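Local coordinates for Csc2 (Thermofilum pendens, PDB 4TXD), which is a zinc-containing Cas7-family protein that binds RNA, and probably coats the guide RNA in type I-D CRISPR immunity, at residues A[53-58]-A[257-262]; A[75-80]-A[205-210]; A[133-138]-A[350-355]. One frame throughout, in Å; residues are numbered along the deposited sequence.

Contact 1: A[53-58]-A[257-262]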
ATOM      1  N   ILE A  53      12.398   2.739   4.389  1.00 26.37           N
ATOM      2  CA  ILE A  53      12.109   1.557   5.165  1.00 27.51           C
ATOM      3  C   ILE A  53      11.591   0.474   4.215  1.00 32.91           C
ATOM      4  O   ILE A  53      10.570   0.658   3.548  1.00 26.62           O
ATOM      5  CB  ILE A  53      11.095   1.859   6.254  1.00 29.42           C
ATOM      6  CG1 ILE A  53      11.681   2.926   7.199  1.00 29.66           C
ATOM      7  CG2 ILE A  53      10.698   0.578   7.004  1.00 28.64           C
ATOM      8  CD1 ILE A  53      10.719   3.399   8.264  1.00 28.68           C
ATOM      9  N   GLU A  54      12.329  -0.625   4.123  1.00 25.06           N
ATOM     10  CA  GLU A  54      11.863  -1.811   3.400  1.00 25.84           C
ATOM     11  C   GLU A  54      10.917  -2.651   4.247  1.00 31.87           C
ATOM     12  O   GLU A  54      11.202  -2.921   5.417  1.00 27.02           O
ATOM     13  CB  GLU A  54      13.034  -2.692   2.976  1.00 28.60           C
ATOM     14  CG  GLU A  54      13.885  -2.166   1.863  1.00 34.41           C
ATOM     15  CD  GLU A  54      15.076  -3.060   1.631  1.00 38.79           C
ATOM     16  OE1 GLU A  54      15.996  -3.034   2.473  1.00 36.03           O
ATOM     17  OE2 GLU A  54      15.092  -3.794   0.619  1.00 30.01           O
ATOM     18  N   VAL A  55       9.798  -3.075   3.662  1.00 21.73           N
ATOM     19  CA  VAL A  55       8.939  -4.048   4.319  1.00 18.48           C
ATOM     20  C   VAL A  55       8.767  -5.287   3.424  1.00 29.88           C
ATOM     21  O   VAL A  55       8.451  -5.173   2.234  1.00 25.55           O
ATOM     22  CB  VAL A  55       7.563  -3.445   4.690  1.00 26.84           C
ATOM     23  CG1 VAL A  55       6.876  -2.867   3.487  1.00 39.74           C
ATOM     24  CG2 VAL A  55       6.685  -4.488   5.342  1.00 26.78           C
ATOM     25  N   VAL A  56       9.029  -6.464   3.988  1.00 23.98           N
ATOM     26  CA  VAL A  56       8.880  -7.722   3.249  1.00 22.83           C
ATOM     27  C   VAL A  56       7.713  -8.476   3.836  1.00 22.87           C
ATOM     28  O   VAL A  56       7.563  -8.556   5.065  1.00 26.61           O
ATOM     29  CB  VAL A  56      10.165  -8.583   3.299  1.00 20.79           C
ATOM     30  CG1 VAL A  56       9.933  -9.973   2.685  1.00 24.27           C
ATOM     31  CG2 VAL A  56      11.293  -7.881   2.570  1.00 24.90           C
ATOM     32  N   PHE A  57       6.874  -9.021   2.962  1.00 20.78           N
ATOM     33  CA  PHE A  57       5.647  -9.641   3.382  1.00 21.71           C
ATOM     34  C   PHE A  57       5.274 -10.828   2.500  1.00 24.71           C
ATOM     35  O   PHE A  57       5.840 -11.027   1.419  1.00 21.30           O
ATOM     36  CB  PHE A  57       4.501  -8.604   3.408  1.00 23.97           C
ATOM     37  CG  PHE A  57       4.232  -7.933   2.071  1.00 25.63           C
ATOM     38  CD1 PHE A  57       4.974  -6.824   1.661  1.00 21.67           C
ATOM     39  CD2 PHE A  57       3.210  -8.388   1.249  1.00 22.52           C
ATOM     40  CE1 PHE A  57       4.713  -6.202   0.425  1.00 22.27           C
ATOM     41  CE2 PHE A  57       2.938  -7.775   0.014  1.00 22.18           C
ATOM     42  CZ  PHE A  57       3.693  -6.676  -0.392  1.00 21.09           C
ATOM     43  N   LEU A  58       4.327 -11.611   2.974  1.00 22.21           N
ATOM     44  CA  LEU A  58       3.785 -12.728   2.245  1.00 22.06           C
ATOM     45  C   LEU A  58       2.328 -12.502   1.927  1.00 23.35           C
ATOM     46  O   LEU A  58       1.610 -12.005   2.722  1.00 22.95           O
ATOM     47  CB  LEU A  58       3.896 -14.011   3.059  1.00 22.64           C
ATOM     48  CG  LEU A  58       5.271 -14.535   3.396  1.00 24.94           C
ATOM     49  CD1 LEU A  58       5.202 -15.828   4.178  1.00 22.10           C
ATOM     50  CD2 LEU A  58       6.132 -14.656   2.166  1.00 23.67           C
ATOM     51  N   ALA A 257      -0.015   2.663  10.096  1.00 23.77           N
ATOM     52  CA  ALA A 257      -1.275   2.466   9.380  1.00 22.71           C
ATOM     53  C   ALA A 257      -1.054   1.773   8.029  1.00 21.75           C
ATOM     54  O   ALA A 257      -1.911   1.019   7.564  1.00 20.00           O
ATOM     55  CB  ALA A 257      -1.998   3.800   9.174  1.00 25.39           C
ATOM     56  N   THR A 258       0.088   2.036   7.399  1.00 23.30           N
ATOM     57  CA  THR A 258       0.373   1.398   6.117  1.00 23.84           C
ATOM     58  C   THR A 258       0.619  -0.098   6.346  1.00 19.74           C
ATOM     59  O   THR A 258       0.029  -0.936   5.665  1.00 20.79           O
ATOM     60  CB  THR A 258       1.567   2.075   5.416  1.00 28.30           C
ATOM     61  OG1 THR A 258       1.182   3.410   5.076  1.00 26.37           O
ATOM     62  CG2 THR A 258       1.962   1.339   4.131  1.00 24.83           C
ATOM     63  N   LEU A 259       1.458  -0.422   7.331  1.00 24.02           N
ATOM     64  CA  LEU A 259       1.693  -1.824   7.700  1.00 31.50           C
ATOM     65  C   LEU A 259       0.378  -2.525   8.018  1.00 29.01           C
ATOM     66  O   LEU A 259       0.131  -3.645   7.586  1.00 24.35           O
ATOM     67  CB  LEU A 259       2.645  -1.924   8.897  1.00 25.19           C
ATOM     68  CG  LEU A 259       4.075  -1.431   8.667  1.00 31.61           C
ATOM     69  CD1 LEU A 259       4.902  -1.576   9.938  1.00 35.60           C
ATOM     70  CD2 LEU A 259       4.726  -2.180   7.530  1.00 32.82           C
ATOM     71  N   TYR A 260      -0.482  -1.839   8.754  1.00 26.73           N
ATOM     72  CA  TYR A 260      -1.762  -2.397   9.183  1.00 28.43           C
ATOM     73  C   TYR A 260      -2.750  -2.575   8.033  1.00 30.00           C
ATOM     74  O   TYR A 260      -3.531  -3.527   8.014  1.00 24.19           O
ATOM     75  CB  TYR A 260      -2.363  -1.495  10.267  1.00 28.07           C
ATOM     76  CG  TYR A 260      -3.659  -1.960  10.884  1.00 29.07           C
ATOM     77  CD1 TYR A 260      -3.672  -2.953  11.866  1.00 27.20           C
ATOM     78  CD2 TYR A 260      -4.869  -1.379  10.520  1.00 25.29           C
ATOM     79  CE1 TYR A 260      -4.861  -3.360  12.447  1.00 23.90           C
ATOM     80  CE2 TYR A 260      -6.060  -1.775  11.105  1.00 30.47           C
ATOM     81  CZ  TYR A 260      -6.048  -2.766  12.067  1.00 31.15           C
ATOM     82  OH  TYR A 260      -7.232  -3.156  12.639  1.00 31.84           O
ATOM     83  N   SER A 261      -2.729  -1.660   7.067  1.00 24.59           N
ATOM     84  CA  SER A 261      -3.606  -1.803   5.913  1.00 20.95           C
ATOM     85  C   SER A 261      -3.218  -3.053   5.120  1.00 22.07           C
ATOM     86  O   SER A 261      -4.079  -3.788   4.638  1.00 24.76           O
ATOM     87  CB  SER A 261      -3.536  -0.561   5.015  1.00 25.23           C
ATOM     88  OG  SER A 261      -4.107   0.577   5.666  1.00 25.29           O
ATOM     89  N   LEU A 262      -1.917  -3.268   4.985  1.00 23.03           N
ATOM     90  CA  LEU A 262      -1.382  -4.455   4.319  1.00 24.28           C
ATOM     91  C   LEU A 262      -1.808  -5.729   5.053  1.00 27.79           C
ATOM     92  O   LEU A 262      -2.327  -6.668   4.456  1.00 23.51           O
ATOM     93  CB  LEU A 262       0.137  -4.367   4.274  1.00 23.90           C
ATOM     94  CG  LEU A 262       0.962  -4.723   3.045  1.00 41.27           C
ATOM     95  CD1 LEU A 262       0.221  -4.459   1.759  1.00 34.94           C
ATOM     96  CD2 LEU A 262       2.243  -3.909   3.102  1.00 40.47           C
TER
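V55 and F57 project from the strand 53-58 onto L259 and L262 of the helix 257-262. V55 can be followed outward from its backbone. Its CB already points at the helix. CG2 stands anti to the backbone N and makes the closest approach, with CG2 of V55 3.7 Å from CD2 of L259. V55 and L259 run alongside each other, pointing opposite ways. CG1, the other branch, lies between the backbone N and the carbonyl carbon. CG1 of V55 is 4.6 Å from CD2 of L259 and 4.8 Å from CD2 of L262, too far for close contact. F57, two residues after V55, has L262 over one face of its ring. CD2 of L262 sits toward the rim, 4.2 Å from CD1 of F57. No hydrogen bond links the segments, and all four residues are buried. Strand 52-61 is antiparallel to both its neighbours, 240-247 and 277-288. Helix 252-263 connects those two strands across it, a beta-alpha-beta crossover in keeping with the RRM-like core of Cas7 proteins. V55 also touches A245 and L247 of strand 240-247. L262 reaches T101 of helix 94-115, while V56 and L58 turn to helix 307-321.

Contact 2: A[75-80]-A[205-210]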
ATOM      1  N   ILE A  75       0.722  -7.555 -17.024  1.00 20.93           N
ATOM      2  CA  ILE A  75       1.064  -8.968 -17.017  1.00 22.01           C
ATOM      3  C   ILE A  75       0.553  -9.677 -15.774  1.00 20.20           C
ATOM      4  O   ILE A  75       0.365  -9.055 -14.729  1.00 20.33           O
ATOM      5  CB  ILE A  75       2.589  -9.192 -17.105  1.00 21.92           C
ATOM      6  CG1 ILE A  75       3.285  -8.638 -15.868  1.00 22.82           C
ATOM      7  CG2 ILE A  75       3.170  -8.582 -18.425  1.00 25.21           C
ATOM      8  CD1 ILE A  75       4.739  -9.049 -15.761  1.00 25.77           C
ATOM      9  N   ASN A  76       0.318 -10.977 -15.921  1.00 18.68           N
ATOM     10  CA  ASN A  76      -0.074 -11.857 -14.815  1.00 17.99           C
ATOM     11  C   ASN A  76       0.943 -12.960 -14.540  1.00 17.87           C
ATOM     12  O   ASN A  76       0.860 -13.653 -13.525  1.00 17.06           O
ATOM     13  CB  ASN A  76      -1.422 -12.516 -15.113  1.00 17.45           C
ATOM     14  CG  ASN A  76      -2.578 -11.524 -15.120  1.00 25.11           C
ATOM     15  OD1 ASN A  76      -2.606 -10.562 -14.341  1.00 20.81           O
ATOM     16  ND2 ASN A  76      -3.541 -11.757 -16.010  1.00 22.15           N
ATOM     17  N   MET A  77       1.862 -13.159 -15.478  1.00 18.48           N
ATOM     18  CA  MET A  77       2.849 -14.229 -15.369  1.00 17.58           C
ATOM     19  C   MET A  77       4.214 -13.655 -15.694  1.00 20.78           C
ATOM     20  O   MET A  77       4.346 -12.807 -16.584  1.00 20.39           O
ATOM     21  CB  MET A  77       2.547 -15.398 -16.323  1.00 20.45           C
ATOM     22  CG  MET A  77       1.232 -16.096 -16.092  1.00 16.72           C
ATOM     23  SD  MET A  77       1.199 -17.042 -14.543  1.00 18.97           S
ATOM     24  CE  MET A  77       2.131 -18.500 -14.971  1.00 21.77           C
ATOM     25  N   THR A  78       5.229 -14.141 -14.997  1.00 18.93           N
ATOM     26  CA  THR A  78       6.574 -13.641 -15.210  1.00 19.64           C
ATOM     27  C   THR A  78       7.580 -14.742 -14.899  1.00 23.73           C
ATOM     28  O   THR A  78       7.259 -15.713 -14.229  1.00 20.51           O
ATOM     29  CB  THR A  78       6.857 -12.396 -14.336  1.00 20.73           C
ATOM     30  OG1 THR A  78       8.048 -11.754 -14.797  1.00 24.68           O
ATOM     31  CG2 THR A  78       7.018 -12.785 -12.845  1.00 19.75           C
ATOM     32  N   THR A  79       8.806 -14.593 -15.384  1.00 21.79           N
ATOM     33  CA  THR A  79       9.802 -15.654 -15.229  1.00 22.66           C
ATOM     34  C   THR A  79      10.729 -15.461 -14.038  1.00 22.11           C
ATOM     35  O   THR A  79      11.329 -14.409 -13.879  1.00 26.85           O
ATOM     36  CB  THR A  79      10.677 -15.769 -16.501  1.00 35.06           C
ATOM     37  OG1 THR A  79       9.837 -16.075 -17.614  1.00 36.26           O
ATOM     38  CG2 THR A  79      11.753 -16.858 -16.342  1.00 23.62           C
ATOM     39  N   LEU A  80      10.876 -16.490 -13.234  1.00 18.82           N
ATOM     40  CA  LEU A  80      11.875 -16.534 -12.212  1.00 19.91           C
ATOM     41  C   LEU A  80      13.035 -17.372 -12.706  1.00 24.24           C
ATOM     42  O   LEU A  80      12.850 -18.490 -13.026  1.00 24.28           O
ATOM     43  CB  LEU A  80      11.348 -17.224 -10.975  1.00 28.12           C
ATOM     44  CG  LEU A  80      10.398 -16.585 -10.003  1.00 31.97           C
ATOM     45  CD1 LEU A  80      10.131 -17.565  -8.887  1.00 21.99           C
ATOM     46  CD2 LEU A  80      10.972 -15.311  -9.466  1.00 28.01           C
ATOM     47  N   THR A 205       6.020 -18.315  -5.736  1.00 21.17           N
ATOM     48  CA  THR A 205       7.205 -19.160  -5.761  1.00 23.49           C
ATOM     49  C   THR A 205       6.981 -20.468  -6.510  1.00 22.29           C
ATOM     50  O   THR A 205       7.890 -21.203  -6.757  1.00 23.85           O
ATOM     51  CB  THR A 205       7.663 -19.529  -4.357  1.00 20.84           C
ATOM     52  OG1 THR A 205       6.614 -20.165  -3.681  1.00 20.71           O
ATOM     53  CG2 THR A 205       8.058 -18.344  -3.605  1.00 25.24           C
ATOM     54  N   GLN A 206       5.740 -20.724  -6.855  1.00 22.40           N
ATOM     55  CA  GLN A 206       5.368 -21.917  -7.606  1.00 25.82           C
ATOM     56  C   GLN A 206       4.377 -21.550  -8.691  1.00 24.22           C
ATOM     57  O   GLN A 206       3.590 -20.601  -8.536  1.00 20.20           O
ATOM     58  CB  GLN A 206       4.751 -22.984  -6.686  1.00 21.82           C
ATOM     59  CG  GLN A 206       5.650 -23.451  -5.552  1.00 23.08           C
ATOM     60  CD  GLN A 206       4.874 -24.209  -4.495  1.00 27.77           C
ATOM     61  OE1 GLN A 206       3.897 -23.697  -3.939  1.00 27.32           O
ATOM     62  NE2 GLN A 206       5.297 -25.437  -4.216  1.00 28.96           N
ATOM     63  N   ARG A 207       4.411 -22.322  -9.770  1.00 19.63           N
ATOM     64  CA  ARG A 207       3.478 -22.175 -10.875  1.00 25.30           C
ATOM     65  C   ARG A 207       2.251 -23.031 -10.607  1.00 25.95           C
ATOM     66  O   ARG A 207       2.140 -24.141 -11.126  1.00 33.76           O
ATOM     67  CB  ARG A 207       4.145 -22.585 -12.193  1.00 19.85           C
ATOM     68  CG  ARG A 207       3.311 -22.353 -13.448  1.00 25.18           C
ATOM     69  CD  ARG A 207       4.109 -22.773 -14.709  1.00 32.34           C
ATOM     70  NE  ARG A 207       3.587 -22.190 -15.955  1.00 39.71           N
ATOM     71  CZ  ARG A 207       2.492 -22.621 -16.571  1.00 37.90           C
ATOM     72  NH1 ARG A 207       1.797 -23.623 -16.049  1.00 40.75           N
ATOM     73  NH2 ARG A 207       2.081 -22.051 -17.694  1.00 29.73           N
ATOM     74  N   ARG A 208       1.344 -22.541  -9.772  1.00 19.50           N
ATOM     75  CA  ARG A 208       0.191 -23.349  -9.395  1.00 23.93           C
ATOM     76  C   ARG A 208      -1.054 -22.677  -9.942  1.00 18.12           C
ATOM     77  O   ARG A 208      -1.720 -21.903  -9.244  1.00 20.88           O
ATOM     78  CB  ARG A 208       0.124 -23.539  -7.868  1.00 27.81           C
ATOM     79  CG  ARG A 208       1.199 -24.513  -7.346  1.00 26.77           C
ATOM     80  CD  ARG A 208       1.374 -24.438  -5.836  1.00 38.78           C
ATOM     81  NE  ARG A 208       0.142 -24.736  -5.101  1.00 41.05           N
ATOM     82  CZ  ARG A 208       0.042 -24.704  -3.774  1.00 49.54           C
ATOM     83  NH1 ARG A 208       1.106 -24.403  -3.024  1.00 35.37           N
ATOM     84  NH2 ARG A 208      -1.119 -24.985  -3.193  1.00 48.53           N
ATOM     85  N   ILE A 209      -1.300 -22.915 -11.233  1.00 20.42           N
ATOM     86  CA  ILE A 209      -2.416 -22.279 -11.923  1.00 19.32           C
ATOM     87  C   ILE A 209      -3.242 -23.306 -12.679  1.00 21.44           C
ATOM     88  O   ILE A 209      -2.760 -24.385 -13.058  1.00 21.90           O
ATOM     89  CB  ILE A 209      -1.949 -21.174 -12.899  1.00 19.51           C
ATOM     90  CG1 ILE A 209      -1.188 -21.770 -14.093  1.00 22.61           C
ATOM     91  CG2 ILE A 209      -1.110 -20.114 -12.161  1.00 20.46           C
ATOM     92  CD1 ILE A 209      -0.976 -20.775 -15.254  1.00 21.85           C
ATOM     93  N   THR A 210      -4.511 -22.979 -12.878  1.00 21.01           N
ATOM     94  CA  THR A 210      -5.387 -23.860 -13.632  1.00 20.09           C
ATOM     95  C   THR A 210      -4.891 -23.970 -15.078  1.00 22.52           C
ATOM     96  O   THR A 210      -4.635 -22.956 -15.731  1.00 21.87           O
ATOM     97  CB  THR A 210      -6.838 -23.363 -13.624  1.00 24.59           C
ATOM     98  OG1 THR A 210      -7.317 -23.289 -12.271  1.00 24.79           O
ATOM     99  CG2 THR A 210      -7.719 -24.336 -14.409  1.00 33.69           C
TER
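The end of M77 is received by I209 and R207. The apolar part is a methyl pair: CE of M77 and CD1 of I209 meet tip to tip at 3.9 Å. M77 gets there with a bent chain, chi2 -69° and chi3 -77°, which folds its methyl over toward the loop 205-210.

The second kind of contact is between a methyl and a guanidinium. R207 is extended from CG to NE and crosses M77 at about a right angle. CE of M77 lies obliquely to the planar group, 4.1 Å from NE of R207. Within 205-210, CD1 of I209 lies over one face of that guanidinium, toward its rim.

No polar bond crosses. NH2 of R207 forms a salt bridge with E88. Within the loop, NH1 of R208 donates to OE1 of Q206 at 3.0 Å, a nearly straight bond of 168° with the oxygen in the guanidinium plane.

At this surface, strand 77-82 is the outermost strand on its side of the sheet, and T78 and L80 pair through the backbone with 85-92. The loop 205-210 follows strand 197-204, the next neighbour of 85-92. I209 also rests on P90 and on V233 of strand 232-235.

Contact 3: A[133-138]-A[350-355]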
ATOM      1  N   LYS A 133     -10.834  22.859   4.840  1.00 31.88           N
ATOM      2  CA  LYS A 133     -11.584  23.940   4.240  1.00 36.28           C
ATOM      3  C   LYS A 133     -10.771  25.224   4.216  1.00 32.03           C
ATOM      4  O   LYS A 133     -10.708  25.889   3.234  1.00 32.15           O
ATOM      5  CB  LYS A 133     -12.873  24.179   5.001  1.00 39.72           C
ATOM      6  CG  LYS A 133     -13.763  25.214   4.361  1.00 41.46           C
ATOM      7  CD  LYS A 133     -15.184  25.187   4.878  1.00 48.18           C
ATOM      8  CE  LYS A 133     -16.019  26.299   4.263  1.00 50.87           C
ATOM      9  NZ  LYS A 133     -17.037  26.820   5.202  1.00 68.32           N
ATOM     10  N   ASP A 134     -10.170  25.543   5.339  1.00 31.21           N
ATOM     11  CA  ASP A 134      -9.301  26.716   5.447  1.00 31.14           C
ATOM     12  C   ASP A 134      -8.135  26.647   4.464  1.00 38.79           C
ATOM     13  O   ASP A 134      -7.605  27.670   4.046  1.00 34.27           O
ATOM     14  CB  ASP A 134      -8.735  26.862   6.865  1.00 30.17           C
ATOM     15  CG  ASP A 134      -9.805  27.163   7.913  1.00 49.28           C
ATOM     16  OD1 ASP A 134     -10.950  27.505   7.544  1.00 40.20           O
ATOM     17  OD2 ASP A 134      -9.488  27.061   9.120  1.00 46.19           O
ATOM     18  N   LEU A 135      -7.739  25.454   4.086  1.00 33.56           N
ATOM     19  CA  LEU A 135      -6.597  25.281   3.214  1.00 36.75           C
ATOM     20  C   LEU A 135      -6.987  25.270   1.760  1.00 33.73           C
ATOM     21  O   LEU A 135      -6.177  25.052   0.910  1.00 30.18           O
ATOM     22  CB  LEU A 135      -5.882  23.991   3.543  1.00 28.91           C
ATOM     23  CG  LEU A 135      -5.131  23.936   4.846  1.00 32.22           C
ATOM     24  CD1 LEU A 135      -4.760  22.510   5.165  1.00 33.00           C
ATOM     25  CD2 LEU A 135      -3.913  24.808   4.798  1.00 32.44           C
ATOM     26  N   GLY A 136      -8.251  25.496   1.504  1.00 29.59           N
ATOM     27  CA  GLY A 136      -8.731  25.632   0.148  1.00 25.80           C
ATOM     28  C   GLY A 136      -9.414  24.409  -0.430  1.00 25.68           C
ATOM     29  O   GLY A 136      -9.980  24.475  -1.517  1.00 30.04           O
ATOM     30  N   PHE A 137      -9.372  23.293   0.276  1.00 29.34           N
ATOM     31  CA  PHE A 137      -9.961  22.086  -0.243  1.00 27.44           C
ATOM     32  C   PHE A 137     -11.480  22.154  -0.382  1.00 30.61           C
ATOM     33  O   PHE A 137     -12.136  22.740   0.419  1.00 31.54           O
ATOM     34  CB  PHE A 137      -9.523  20.886   0.577  1.00 29.84           C
ATOM     35  CG  PHE A 137      -8.072  20.571   0.454  1.00 29.33           C
ATOM     36  CD1 PHE A 137      -7.610  19.799  -0.576  1.00 24.78           C
ATOM     37  CD2 PHE A 137      -7.187  21.035   1.359  1.00 21.93           C
ATOM     38  CE1 PHE A 137      -6.292  19.528  -0.698  1.00 22.82           C
ATOM     39  CE2 PHE A 137      -5.873  20.752   1.246  1.00 27.31           C
ATOM     40  CZ  PHE A 137      -5.419  19.995   0.216  1.00 21.53           C
ATOM     41  N   LYS A 138     -12.000  21.524  -1.411  1.00 28.00           N
ATOM     42  CA  LYS A 138     -13.405  21.648  -1.771  1.00 35.66           C
ATOM     43  C   LYS A 138     -14.261  20.492  -1.266  1.00 39.29           C
ATOM     44  O   LYS A 138     -15.430  20.685  -0.952  1.00 36.26           O
ATOM     45  CB  LYS A 138     -13.546  21.759  -3.293  1.00 29.73           C
ATOM     46  CG  LYS A 138     -13.062  23.090  -3.846  1.00 31.20           C
ATOM     47  CD  LYS A 138     -13.325  23.193  -5.342  1.00 33.67           C
ATOM     48  CE  LYS A 138     -12.843  24.521  -5.881  1.00 33.53           C
ATOM     49  NZ  LYS A 138     -13.014  24.597  -7.355  1.00 37.43           N
ATOM     50  N   SER A 350      -1.698  13.533  10.989  1.00 22.57           N
ATOM     51  CA  SER A 350      -0.535  13.490  10.102  1.00 24.95           C
ATOM     52  C   SER A 350      -0.900  13.835   8.654  1.00 25.51           C
ATOM     53  O   SER A 350      -0.128  14.484   7.937  1.00 25.70           O
ATOM     54  CB  SER A 350       0.111  12.105  10.158  1.00 23.49           C
ATOM     55  OG  SER A 350       1.397  12.116   9.581  1.00 25.81           O
ATOM     56  N   SER A 351      -2.068  13.428   8.220  1.00 20.18           N
ATOM     57  CA  SER A 351      -2.450  13.636   6.855  1.00 22.54           C
ATOM     58  C   SER A 351      -2.762  15.091   6.602  1.00 28.04           C
ATOM     59  O   SER A 351      -2.361  15.632   5.630  1.00 22.12           O
ATOM     60  CB  SER A 351      -3.643  12.789   6.464  1.00 22.25           C
ATOM     61  OG  SER A 351      -3.879  12.767   5.101  1.00 22.35           O
ATOM     62  N   ILE A 352      -3.489  15.701   7.520  1.00 28.34           N
ATOM     63  CA  ILE A 352      -3.854  17.087   7.351  1.00 28.92           C
ATOM     64  C   ILE A 352      -2.603  17.943   7.473  1.00 23.09           C
ATOM     65  O   ILE A 352      -2.497  18.936   6.840  1.00 27.22           O
ATOM     66  CB  ILE A 352      -4.982  17.502   8.302  1.00 30.62           C
ATOM     67  CG1 ILE A 352      -5.624  18.782   7.838  1.00 30.41           C
ATOM     68  CG2 ILE A 352      -4.463  17.591   9.704  1.00 36.49           C
ATOM     69  CD1 ILE A 352      -6.435  18.590   6.594  1.00 29.60           C
ATOM     70  N   ASP A 353      -1.651  17.492   8.256  1.00 21.27           N
ATOM     71  CA  ASP A 353      -0.383  18.146   8.361  1.00 24.79           C
ATOM     72  C   ASP A 353       0.342  18.170   7.017  1.00 33.65           C
ATOM     73  O   ASP A 353       0.776  19.189   6.570  1.00 25.85           O
ATOM     74  CB  ASP A 353       0.482  17.472   9.392  1.00 20.98           C
ATOM     75  CG  ASP A 353       1.771  18.178   9.618  1.00 31.84           C
ATOM     76  OD1 ASP A 353       1.756  19.364   9.907  1.00 32.29           O
ATOM     77  OD2 ASP A 353       2.793  17.547   9.511  1.00 27.99           O
ATOM     78  N   PHE A 354       0.443  17.011   6.392  1.00 22.67           N
ATOM     79  CA  PHE A 354       1.003  16.918   5.061  1.00 20.71           C
ATOM     80  C   PHE A 354       0.299  17.834   4.064  1.00 21.97           C
ATOM     81  O   PHE A 354       0.920  18.511   3.303  1.00 23.82           O
ATOM     82  CB  PHE A 354       0.949  15.476   4.570  1.00 23.51           C
ATOM     83  CG  PHE A 354       1.629  15.252   3.265  1.00 22.98           C
ATOM     84  CD1 PHE A 354       2.935  14.897   3.215  1.00 24.13           C
ATOM     85  CD2 PHE A 354       0.951  15.404   2.105  1.00 23.49           C
ATOM     86  CE1 PHE A 354       3.550  14.680   2.027  1.00 27.19           C
ATOM     87  CE2 PHE A 354       1.562  15.196   0.913  1.00 27.51           C
ATOM     88  CZ  PHE A 354       2.862  14.833   0.877  1.00 20.87           C
ATOM     89  N   ALA A 355      -1.004  17.819   4.086  1.00 20.45           N
ATOM     90  CA  ALA A 355      -1.766  18.582   3.157  1.00 24.46           C
ATOM     91  C   ALA A 355      -1.528  20.081   3.343  1.00 29.68           C
ATOM     92  O   ALA A 355      -1.411  20.812   2.397  1.00 25.22           O
ATOM     93  CB  ALA A 355      -3.224  18.268   3.298  1.00 21.40           C
TER
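L135 and F137 both point at A355, and L135 also reaches I352. The F137 ring comes obliquely to the methyl of A355, whose CB is 4.2 Å from CZ of F137. The neighbouring ring atom CE2 is equally near, so the methyl sits by the far end of the ring. CG of F137 is anti to the carbonyl carbon (chi1 -67°), which sends the ring out to the helix. L135 arrives beside it with one branch. CD1 of L135 lies 4.4 Å from C of A355 and 4.5 Å from CD1 of I352. The link is apolar. Between the two large side chains the chain leaves helix 118-134 through a Schellman motif. G136 has a positive phi of 101°, and its N donates to O of K133 at 3.0 Å. L135 and F137, on either side of G136 in sequence, both face helix 343-365. The oxygen of L135 is taken by ND2 of N183. F137 continues along helix 343-365 to M358 and V359, and its ring meets that of F167 with planes at about 55°. The side chain of F137 is about 6 Å from that of the zinc ligand D165 and about 9 Å from the zinc ion.

Overall arrangement
Contact 1 lies near the middle of the molecule, its centre about 7 Å from that of the chain. Contacts 2 and 3 are on opposite sides, their centres about 43 Å apart. The centres of contacts 2 and 3 are about 23 and 26 Å from that of contact 1. Contacts 1 and 2 reach the same antiparallel sheet, one at the inner strand 52-61 and the other by the edge strand 77-82. Contact 3 joins helices 118-134 and 343-365 near the zinc site. Both segments of contact 2 fall between those of contact 1 in sequence, whereas contact 3 interleaves with both. The RRM-like core, its sheet edge and the helical part beside the zinc site are thus built from interwoven lengths of chain.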